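Local coordinates for protein acyl-CoA dehydrogenase (Geobacillus kaustophilus, PDB 2PG0) that binds FAD and probably catalyses the alpha-beta dehydrogenation of thioester-linked acyl chains, as a flavoprotein of the acyl-CoA dehydrogenase family, at residues Q247-E261 and I298-H312. Sequence-based numbering, arbitrary orientation.
Sequences QERLVVAIAAQTAAE and IALGRTFVDRVIEEH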
ATOM      1  N   GLN A 247       7.053  -3.721 -28.643  1.00 18.86           N
ATOM      2  CA  GLN A 247       8.291  -2.941 -28.530  1.00 17.72           C
ATOM      3  C   GLN A 247       8.053  -1.571 -27.881  1.00 17.30           C
ATOM      4  O   GLN A 247       8.857  -1.135 -27.055  1.00 16.18           O
ATOM      5  CB  GLN A 247       9.011  -2.812 -29.883  1.00 17.54           C
ATOM      6  CG  GLN A 247      10.347  -2.055 -29.797  1.00 16.85           C
ATOM      7  CD  GLN A 247      11.356  -2.495 -30.845  1.00 16.51           C
ATOM      8  OE1 GLN A 247      11.656  -3.686 -30.983  1.00 17.21           O
ATOM      9  NE2 GLN A 247      11.901  -1.532 -31.576  1.00 15.72           N
ATOM     10  N   GLU A 248       6.958  -0.902 -28.253  1.00 17.16           N
ATOM     11  CA  GLU A 248       6.614   0.411 -27.677  1.00 18.06           C
ATOM     12  C   GLU A 248       6.533   0.360 -26.140  1.00 16.72           C
ATOM     13  O   GLU A 248       7.159   1.171 -25.441  1.00 16.09           O
ATOM     14  CB  GLU A 248       5.307   0.964 -28.270  1.00 17.88           C
ATOM     15  CG  GLU A 248       4.932   2.364 -27.737  1.00 20.50           C
ATOM     16  CD  GLU A 248       3.751   3.019 -28.463  1.00 20.98           C
ATOM     17  OE1 GLU A 248       3.525   2.739 -29.663  1.00 25.11           O
ATOM     18  OE2 GLU A 248       3.052   3.842 -27.827  1.00 24.52           O
ATOM     19  N   ARG A 249       5.766  -0.598 -25.628  1.00 16.23           N
ATOM     20  CA  ARG A 249       5.617  -0.780 -24.186  1.00 15.75           C
ATOM     21  C   ARG A 249       6.937  -1.145 -23.502  1.00 14.95           C
ATOM     22  O   ARG A 249       7.200  -0.706 -22.376  1.00 14.57           O
ATOM     23  CB  ARG A 249       4.502  -1.787 -23.884  1.00 15.91           C
ATOM     24  CG  ARG A 249       3.133  -1.183 -24.177  1.00 17.67           C
ATOM     25  CD  ARG A 249       2.055  -2.201 -24.485  1.00 20.95           C
ATOM     26  NE  ARG A 249       0.843  -1.498 -24.910  1.00 22.88           N
ATOM     27  CZ  ARG A 249      -0.218  -2.071 -25.480  1.00 24.33           C
ATOM     28  NH1 ARG A 249      -0.236  -3.376 -25.717  1.00 23.65           N
ATOM     29  NH2 ARG A 249      -1.267  -1.323 -25.819  1.00 24.32           N
ATOM     30  N   LEU A 250       7.768  -1.925 -24.194  1.00 14.55           N
ATOM     31  CA  LEU A 250       9.089  -2.281 -23.678  1.00 14.01           C
ATOM     32  C   LEU A 250       9.978  -1.045 -23.535  1.00 14.17           C
ATOM     33  O   LEU A 250      10.711  -0.912 -22.551  1.00 13.34           O
ATOM     34  CB  LEU A 250       9.765  -3.347 -24.557  1.00 14.28           C
ATOM     35  CG  LEU A 250      11.118  -3.909 -24.082  1.00 14.23           C
ATOM     36  CD1 LEU A 250      11.062  -4.393 -22.616  1.00 13.12           C
ATOM     37  CD2 LEU A 250      11.598  -5.027 -25.005  1.00 13.92           C
ATOM     38  N   VAL A 251       9.916  -0.155 -24.522  1.00 13.92           N
ATOM     39  CA  VAL A 251      10.704   1.082 -24.498  1.00 14.03           C
ATOM     40  C   VAL A 251      10.305   1.960 -23.309  1.00 13.70           C
ATOM     41  O   VAL A 251      11.162   2.470 -22.585  1.00 13.24           O
ATOM     42  CB  VAL A 251      10.587   1.838 -25.854  1.00 14.48           C
ATOM     43  CG1 VAL A 251      11.136   3.250 -25.752  1.00 14.72           C
ATOM     44  CG2 VAL A 251      11.322   1.048 -26.952  1.00 14.37           C
ATOM     45  N   VAL A 252       9.000   2.104 -23.090  1.00 13.34           N
ATOM     46  CA  VAL A 252       8.501   2.831 -21.921  1.00 13.56           C
ATOM     47  C   VAL A 252       8.965   2.192 -20.608  1.00 12.64           C
ATOM     48  O   VAL A 252       9.402   2.899 -19.705  1.00 12.41           O
ATOM     49  CB  VAL A 252       6.963   2.977 -21.962  1.00 13.91           C
ATOM     50  CG1 VAL A 252       6.419   3.499 -20.632  1.00 14.18           C
ATOM     51  CG2 VAL A 252       6.575   3.906 -23.116  1.00 14.03           C
ATOM     52  N   ALA A 253       8.898   0.863 -20.519  1.00 12.29           N
ATOM     53  CA  ALA A 253       9.362   0.151 -19.327  1.00 12.06           C
ATOM     54  C   ALA A 253      10.848   0.405 -19.074  1.00 12.34           C
ATOM     55  O   ALA A 253      11.250   0.644 -17.932  1.00 11.99           O
ATOM     56  CB  ALA A 253       9.088  -1.346 -19.450  1.00 12.27           C
ATOM     57  N   ILE A 254      11.649   0.368 -20.144  1.00 12.09           N
ATOM     58  CA  ILE A 254      13.096   0.637 -20.030  1.00 12.65           C
ATOM     59  C   ILE A 254      13.373   2.047 -19.483  1.00 12.36           C
ATOM     60  O   ILE A 254      14.186   2.206 -18.561  1.00 12.21           O
ATOM     61  CB  ILE A 254      13.844   0.394 -21.367  1.00 12.40           C
ATOM     62  CG1 ILE A 254      13.838  -1.101 -21.710  1.00 13.55           C
ATOM     63  CG2 ILE A 254      15.287   0.937 -21.297  1.00 12.77           C
ATOM     64  CD1 ILE A 254      14.184  -1.429 -23.172  1.00 13.78           C
ATOM     65  N   ALA A 255      12.680   3.049 -20.027  1.00 12.23           N
ATOM     66  CA  ALA A 255      12.855   4.447 -19.604  1.00 12.08           C
ATOM     67  C   ALA A 255      12.406   4.685 -18.164  1.00 12.32           C
ATOM     68  O   ALA A 255      13.044   5.427 -17.411  1.00 11.83           O
ATOM     69  CB  ALA A 255      12.121   5.401 -20.561  1.00 12.34           C
ATOM     70  N   ALA A 256      11.300   4.059 -17.773  1.00 11.85           N
ATOM     71  CA  ALA A 256      10.834   4.193 -16.399  1.00 11.61           C
ATOM     72  C   ALA A 256      11.791   3.522 -15.395  1.00 11.45           C
ATOM     73  O   ALA A 256      12.023   4.053 -14.301  1.00 11.33           O
ATOM     74  CB  ALA A 256       9.415   3.651 -16.261  1.00 12.05           C
ATOM     75  N   GLN A 257      12.348   2.372 -15.774  1.00 11.12           N
ATOM     76  CA  GLN A 257      13.305   1.654 -14.933  1.00 11.23           C
ATOM     77  C   GLN A 257      14.534   2.536 -14.697  1.00 11.22           C
ATOM     78  O   GLN A 257      14.987   2.702 -13.562  1.00 11.08           O
ATOM     79  CB  GLN A 257      13.706   0.316 -15.574  1.00 11.46           C
ATOM     80  CG  GLN A 257      14.730  -0.503 -14.774  1.00 12.60           C
ATOM     81  CD  GLN A 257      14.224  -0.932 -13.412  1.00 13.74           C
ATOM     82  OE1 GLN A 257      13.041  -1.254 -13.238  1.00 14.00           O
ATOM     83  NE2 GLN A 257      15.120  -0.927 -12.429  1.00 14.71           N
ATOM     84  N   THR A 258      15.052   3.104 -15.782  1.00 11.23           N
ATOM     85  CA  THR A 258      16.188   4.031 -15.704  1.00 11.26           C
ATOM     86  C   THR A 258      15.887   5.271 -14.849  1.00 11.41           C
ATOM     87  O   THR A 258      16.732   5.707 -14.058  1.00 11.01           O
ATOM     88  CB  THR A 258      16.645   4.463 -17.105  1.00 11.88           C
ATOM     89  OG1 THR A 258      16.919   3.298 -17.883  1.00 13.33           O
ATOM     90  CG2 THR A 258      17.914   5.299 -17.014  1.00 11.72           C
ATOM     91  N   ALA A 259      14.692   5.833 -15.010  1.00 11.06           N
ATOM     92  CA  ALA A 259      14.273   7.008 -14.236  1.00 11.48           C
ATOM     93  C   ALA A 259      14.281   6.703 -12.738  1.00 11.27           C
ATOM     94  O   ALA A 259      14.778   7.502 -11.944  1.00 11.30           O
ATOM     95  CB  ALA A 259      12.894   7.492 -14.685  1.00 11.19           C
ATOM     96  N   ALA A 260      13.752   5.536 -12.364  1.00 11.50           N
ATOM     97  CA  ALA A 260      13.757   5.076 -10.969  1.00 11.22           C
ATOM     98  C   ALA A 260      15.190   4.960 -10.424  1.00 11.43           C
ATOM     99  O   ALA A 260      15.484   5.424  -9.315  1.00 10.74           O
ATOM    100  CB  ALA A 260      13.035   3.738 -10.850  1.00 11.68           C
ATOM    101  N   GLU A 261      16.064   4.335 -11.211  1.00 11.16           N
ATOM    102  CA  GLU A 261      17.488   4.174 -10.859  1.00 11.74           C
ATOM    103  C   GLU A 261      18.176   5.524 -10.647  1.00 11.53           C
ATOM    104  O   GLU A 261      18.932   5.701  -9.678  1.00 11.83           O
ATOM    105  CB  GLU A 261      18.212   3.328 -11.921  1.00 11.51           C
ATOM    106  CG  GLU A 261      17.874   1.835 -11.835  1.00 12.70           C
ATOM    107  CD  GLU A 261      18.169   1.039 -13.111  1.00 13.22           C
ATOM    108  OE1 GLU A 261      18.578   1.626 -14.136  1.00 18.35           O
ATOM    109  OE2 GLU A 261      17.976  -0.193 -13.091  1.00 14.51           O
ATOM    110  N   ILE A 298      13.647  -1.700  -7.234  1.00 11.00           N
ATOM    111  CA  ILE A 298      14.447  -1.378  -8.426  1.00 11.38           C
ATOM    112  C   ILE A 298      15.142  -2.637  -8.983  1.00 11.44           C
ATOM    113  O   ILE A 298      15.147  -2.865 -10.204  1.00 11.94           O
ATOM    114  CB  ILE A 298      15.437  -0.219  -8.147  1.00 11.30           C
ATOM    115  CG1 ILE A 298      14.653   1.098  -8.021  1.00 11.74           C
ATOM    116  CG2 ILE A 298      16.549  -0.152  -9.241  1.00 11.65           C
ATOM    117  CD1 ILE A 298      15.372   2.223  -7.284  1.00 11.85           C
ATOM    118  N   ALA A 299      15.677  -3.463  -8.085  1.00 11.34           N
ATOM    119  CA  ALA A 299      16.347  -4.713  -8.456  1.00 11.69           C
ATOM    120  C   ALA A 299      15.366  -5.666  -9.148  1.00 11.41           C
ATOM    121  O   ALA A 299      15.696  -6.296 -10.160  1.00 11.46           O
ATOM    122  CB  ALA A 299      16.958  -5.366  -7.212  1.00 11.66           C
ATOM    123  N   LEU A 300      14.155  -5.766  -8.601  1.00 11.75           N
ATOM    124  CA  LEU A 300      13.095  -6.560  -9.221  1.00 11.37           C
ATOM    125  C   LEU A 300      12.757  -6.101 -10.639  1.00 11.16           C
ATOM    126  O   LEU A 300      12.665  -6.922 -11.552  1.00 11.19           O
ATOM    127  CB  LEU A 300      11.829  -6.528  -8.364  1.00 11.66           C
ATOM    128  CG  LEU A 300      11.853  -7.286  -7.041  1.00 12.18           C
ATOM    129  CD1 LEU A 300      10.649  -6.850  -6.247  1.00 15.50           C
ATOM    130  CD2 LEU A 300      11.850  -8.814  -7.231  1.00 14.48           C
ATOM    131  N   GLY A 301      12.572  -4.795 -10.813  1.00 10.95           N
ATOM    132  CA  GLY A 301      12.200  -4.227 -12.105  1.00 11.12           C
ATOM    133  C   GLY A 301      13.318  -4.414 -13.113  1.00 11.59           C
ATOM    134  O   GLY A 301      13.063  -4.742 -14.274  1.00 11.35           O
ATOM    135  N   ARG A 302      14.552  -4.197 -12.663  1.00 12.03           N
ATOM    136  CA  ARG A 302      15.732  -4.334 -13.535  1.00 13.00           C
ATOM    137  C   ARG A 302      15.887  -5.778 -14.022  1.00 12.90           C
ATOM    138  O   ARG A 302      16.088  -6.027 -15.214  1.00 12.75           O
ATOM    139  CB  ARG A 302      17.003  -3.855 -12.814  1.00 12.96           C
ATOM    140  CG  ARG A 302      18.329  -4.041 -13.601  1.00 15.25           C
ATOM    141  CD  ARG A 302      18.258  -3.554 -15.064  1.00 17.05           C
ATOM    142  NE  ARG A 302      18.118  -2.106 -15.218  1.00 20.89           N
ATOM    143  CZ  ARG A 302      17.998  -1.484 -16.390  1.00 21.58           C
ATOM    144  NH1 ARG A 302      17.989  -2.178 -17.531  1.00 22.07           N
ATOM    145  NH2 ARG A 302      17.883  -0.162 -16.427  1.00 22.02           N
ATOM    146  N   THR A 303      15.784  -6.723 -13.096  1.00 12.99           N
ATOM    147  CA  THR A 303      15.876  -8.144 -13.435  1.00 13.28           C
ATOM    148  C   THR A 303      14.769  -8.554 -14.411  1.00 12.88           C
ATOM    149  O   THR A 303      15.024  -9.289 -15.372  1.00 12.51           O
ATOM    150  CB  THR A 303      15.854  -9.019 -12.168  1.00 13.29           C
ATOM    151  OG1 THR A 303      16.884  -8.570 -11.275  1.00 15.12           O
ATOM    152  CG2 THR A 303      16.093 -10.504 -12.500  1.00 13.89           C
ATOM    153  N   PHE A 304      13.551  -8.064 -14.181  1.00 12.03           N
ATOM    154  CA  PHE A 304      12.415  -8.426 -15.029  1.00 11.95           C
ATOM    155  C   PHE A 304      12.523  -7.807 -16.424  1.00 12.17           C
ATOM    156  O   PHE A 304      12.392  -8.510 -17.436  1.00 12.19           O
ATOM    157  CB  PHE A 304      11.092  -8.029 -14.359  1.00 12.13           C
ATOM    158  CG  PHE A 304       9.881  -8.627 -15.008  1.00 11.91           C
ATOM    159  CD1 PHE A 304       9.518  -9.948 -14.741  1.00 13.23           C
ATOM    160  CD2 PHE A 304       9.101  -7.876 -15.888  1.00 14.60           C
ATOM    161  CE1 PHE A 304       8.396 -10.515 -15.336  1.00 12.98           C
ATOM    162  CE2 PHE A 304       7.965  -8.435 -16.488  1.00 13.74           C
ATOM    163  CZ  PHE A 304       7.615  -9.758 -16.207  1.00 13.57           C
ATOM    164  N   VAL A 305      12.775  -6.500 -16.492  1.00 12.06           N
ATOM    165  CA  VAL A 305      12.880  -5.847 -17.807  1.00 12.99           C
ATOM    166  C   VAL A 305      14.032  -6.434 -18.635  1.00 13.12           C
ATOM    167  O   VAL A 305      13.894  -6.614 -19.847  1.00 13.27           O
ATOM    168  CB  VAL A 305      12.949  -4.299 -17.702  1.00 12.87           C
ATOM    169  CG1 VAL A 305      14.327  -3.827 -17.260  1.00 12.66           C
ATOM    170  CG2 VAL A 305      12.531  -3.644 -19.025  1.00 13.73           C
ATOM    171  N   ASP A 306      15.137  -6.766 -17.967  1.00 13.60           N
ATOM    172  CA  ASP A 306      16.297  -7.372 -18.625  1.00 14.00           C
ATOM    173  C   ASP A 306      15.941  -8.731 -19.218  1.00 14.27           C
ATOM    174  O   ASP A 306      16.358  -9.058 -20.334  1.00 14.24           O
ATOM    175  CB  ASP A 306      17.469  -7.516 -17.647  1.00 14.22           C
ATOM    176  CG  ASP A 306      18.296  -6.238 -17.514  1.00 14.63           C
ATOM    177  OD1 ASP A 306      18.034  -5.232 -18.223  1.00 16.00           O
ATOM    178  OD2 ASP A 306      19.227  -6.252 -16.688  1.00 17.05           O
ATOM    179  N   ARG A 307      15.149  -9.509 -18.482  1.00 14.31           N
ATOM    180  CA  ARG A 307      14.681 -10.797 -18.994  1.00 14.40           C
ATOM    181  C   ARG A 307      13.745 -10.619 -20.195  1.00 13.91           C
ATOM    182  O   ARG A 307      13.859 -11.340 -21.190  1.00 13.31           O
ATOM    183  CB  ARG A 307      14.019 -11.621 -17.881  1.00 14.80           C
ATOM    184  CG  ARG A 307      13.630 -13.033 -18.283  1.00 16.06           C
ATOM    185  CD  ARG A 307      14.848 -13.874 -18.640  1.00 19.25           C
ATOM    186  NE  ARG A 307      14.431 -15.191 -19.111  1.00 23.02           N
ATOM    187  CZ  ARG A 307      14.171 -15.471 -20.380  1.00 24.99           C
ATOM    188  NH1 ARG A 307      14.312 -14.531 -21.307  1.00 28.50           N
ATOM    189  NH2 ARG A 307      13.787 -16.690 -20.729  1.00 28.66           N
ATOM    190  N   VAL A 308      12.830  -9.660 -20.100  1.00 13.78           N
ATOM    191  CA  VAL A 308      11.929  -9.349 -21.207  1.00 14.37           C
ATOM    192  C   VAL A 308      12.693  -8.885 -22.458  1.00 14.45           C
ATOM    193  O   VAL A 308      12.374  -9.316 -23.564  1.00 14.51           O
ATOM    194  CB  VAL A 308      10.826  -8.338 -20.779  1.00 14.48           C
ATOM    195  CG1 VAL A 308      10.001  -7.883 -21.970  1.00 15.05           C
ATOM    196  CG2 VAL A 308       9.906  -8.977 -19.725  1.00 14.56           C
ATOM    197  N   ILE A 309      13.699  -8.024 -22.284  1.00 14.72           N
ATOM    198  CA  ILE A 309      14.585  -7.637 -23.404  1.00 15.54           C
ATOM    199  C   ILE A 309      15.161  -8.887 -24.093  1.00 15.92           C
ATOM    200  O   ILE A 309      15.069  -9.020 -25.311  1.00 15.60           O
ATOM    201  CB  ILE A 309      15.718  -6.662 -22.949  1.00 15.41           C
ATOM    202  CG1 ILE A 309      15.143  -5.271 -22.645  1.00 15.00           C
ATOM    203  CG2 ILE A 309      16.833  -6.559 -24.007  1.00 15.22           C
ATOM    204  CD1 ILE A 309      16.073  -4.390 -21.804  1.00 15.21           C
ATOM    205  N   GLU A 310      15.709  -9.811 -23.305  1.00 16.83           N
ATOM    206  CA  GLU A 310      16.265 -11.065 -23.830  1.00 18.52           C
ATOM    207  C   GLU A 310      15.245 -11.868 -24.646  1.00 18.34           C
ATOM    208  O   GLU A 310      15.539 -12.276 -25.775  1.00 18.33           O
ATOM    209  CB  GLU A 310      16.851 -11.920 -22.696  1.00 18.17           C
ATOM    210  CG  GLU A 310      18.108 -11.333 -22.057  1.00 20.15           C
ATOM    211  CD  GLU A 310      18.545 -12.090 -20.810  1.00 21.50           C
ATOM    212  OE1 GLU A 310      18.007 -13.192 -20.558  1.00 23.64           O
ATOM    213  OE2 GLU A 310      19.419 -11.575 -20.072  1.00 26.10           O
ATOM    214  N   GLU A 311      14.055 -12.078 -24.080  1.00 18.49           N
ATOM    215  CA  GLU A 311      12.944 -12.736 -24.788  1.00 18.86           C
ATOM    216  C   GLU A 311      12.594 -12.033 -26.104  1.00 18.07           C
ATOM    217  O   GLU A 311      12.431 -12.677 -27.146  1.00 17.93           O
ATOM    218  CB  GLU A 311      11.692 -12.779 -23.906  1.00 19.06           C
ATOM    219  CG  GLU A 311      11.741 -13.768 -22.768  1.00 22.85           C
ATOM    220  CD  GLU A 311      11.836 -15.202 -23.242  1.00 24.81           C
ATOM    221  OE1 GLU A 311      10.783 -15.812 -23.564  1.00 27.12           O
ATOM    222  OE2 GLU A 311      12.970 -15.715 -23.276  1.00 26.13           O
ATOM    223  N   HIS A 312      12.470 -10.707 -26.039  1.00 17.22           N
ATOM    224  CA  HIS A 312      12.170  -9.882 -27.204  1.00 17.10           C
ATOM    225  C   HIS A 312      13.215 -10.084 -28.306  1.00 17.10           C
ATOM    226  O   HIS A 312      12.867 -10.317 -29.463  1.00 17.17           O
ATOM    227  CB  HIS A 312      12.120  -8.410 -26.793  1.00 16.61           C
ATOM    228  CG  HIS A 312      11.653  -7.492 -27.875  1.00 16.30           C
ATOM    229  ND1 HIS A 312      10.448  -7.658 -28.524  1.00 16.12           N
ATOM    230  CD2 HIS A 312      12.219  -6.386 -28.408  1.00 16.08           C
ATOM    231  CE1 HIS A 312      10.298  -6.697 -29.418  1.00 16.70           C
ATOM    232  NE2 HIS A 312      11.360  -5.914 -29.370  1.00 16.37           N
TER
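Arg302 grips the carboxylate of Glu261 in a side-on salt bridge: NE reaches OE2 at 2.9 Å, on the syn lone pair, while NH2 donates to OE1 at 3.0 Å. Bends at chi2 (48°) and chi3 turn the arginine chain across to Glu261, and CG of Gln257 lies over one face of the guanidinium. The amide of Gln257, long enough to cross the interface yet able to bond at its end, gives NE2 to Ile298 O (3.0 Å) and also to Glu261 OE2, which it meets from above the carboxylate plane. Gly301 backs onto Gln257 OE1, where a CB would collide with that oxygen. Branched and aliphatic residues fill the middle: Val305 is a knob among Leu250, Ala253, Ile254 and Gln257, its CG2 3.9 Å from Ile254 CG1, and Leu250 sits reciprocally among Val305, Val308, Ile309 and His312, its CD1 3.7 Å from Val308 CG1. This is knobs-into-holes packing of helices 237-273 and 285-313 in the C-terminal helical domain of the acyl-CoA dehydrogenase fold; the axes of 247-261 and 298-312 come within 10.1 Å and run roughly antiparallel, at 152°. At the far end, His312 NE2 donates to Gln247 OE1 almost straight (2.8 Å, 176°), in the ring plane and on a carbonyl lone pair; the amide stands nearly perpendicular to the ring. Histidine suits this place because its second nitrogen, ND1, bonds Gln246. Farther out, arginine's several N-H edges let NH1 bridge Asp306 OD1, completing a salt-bridge network, and also pair with Glu79. A leucine in place of Arg302 would probably leave three carboxylates, Glu261, Asp306 and Glu79, without their shared positive partner. Tyr9 bonds Asp306 OD1, while Phe71, of helix 71-84, meets the His312 ring edge-to-face.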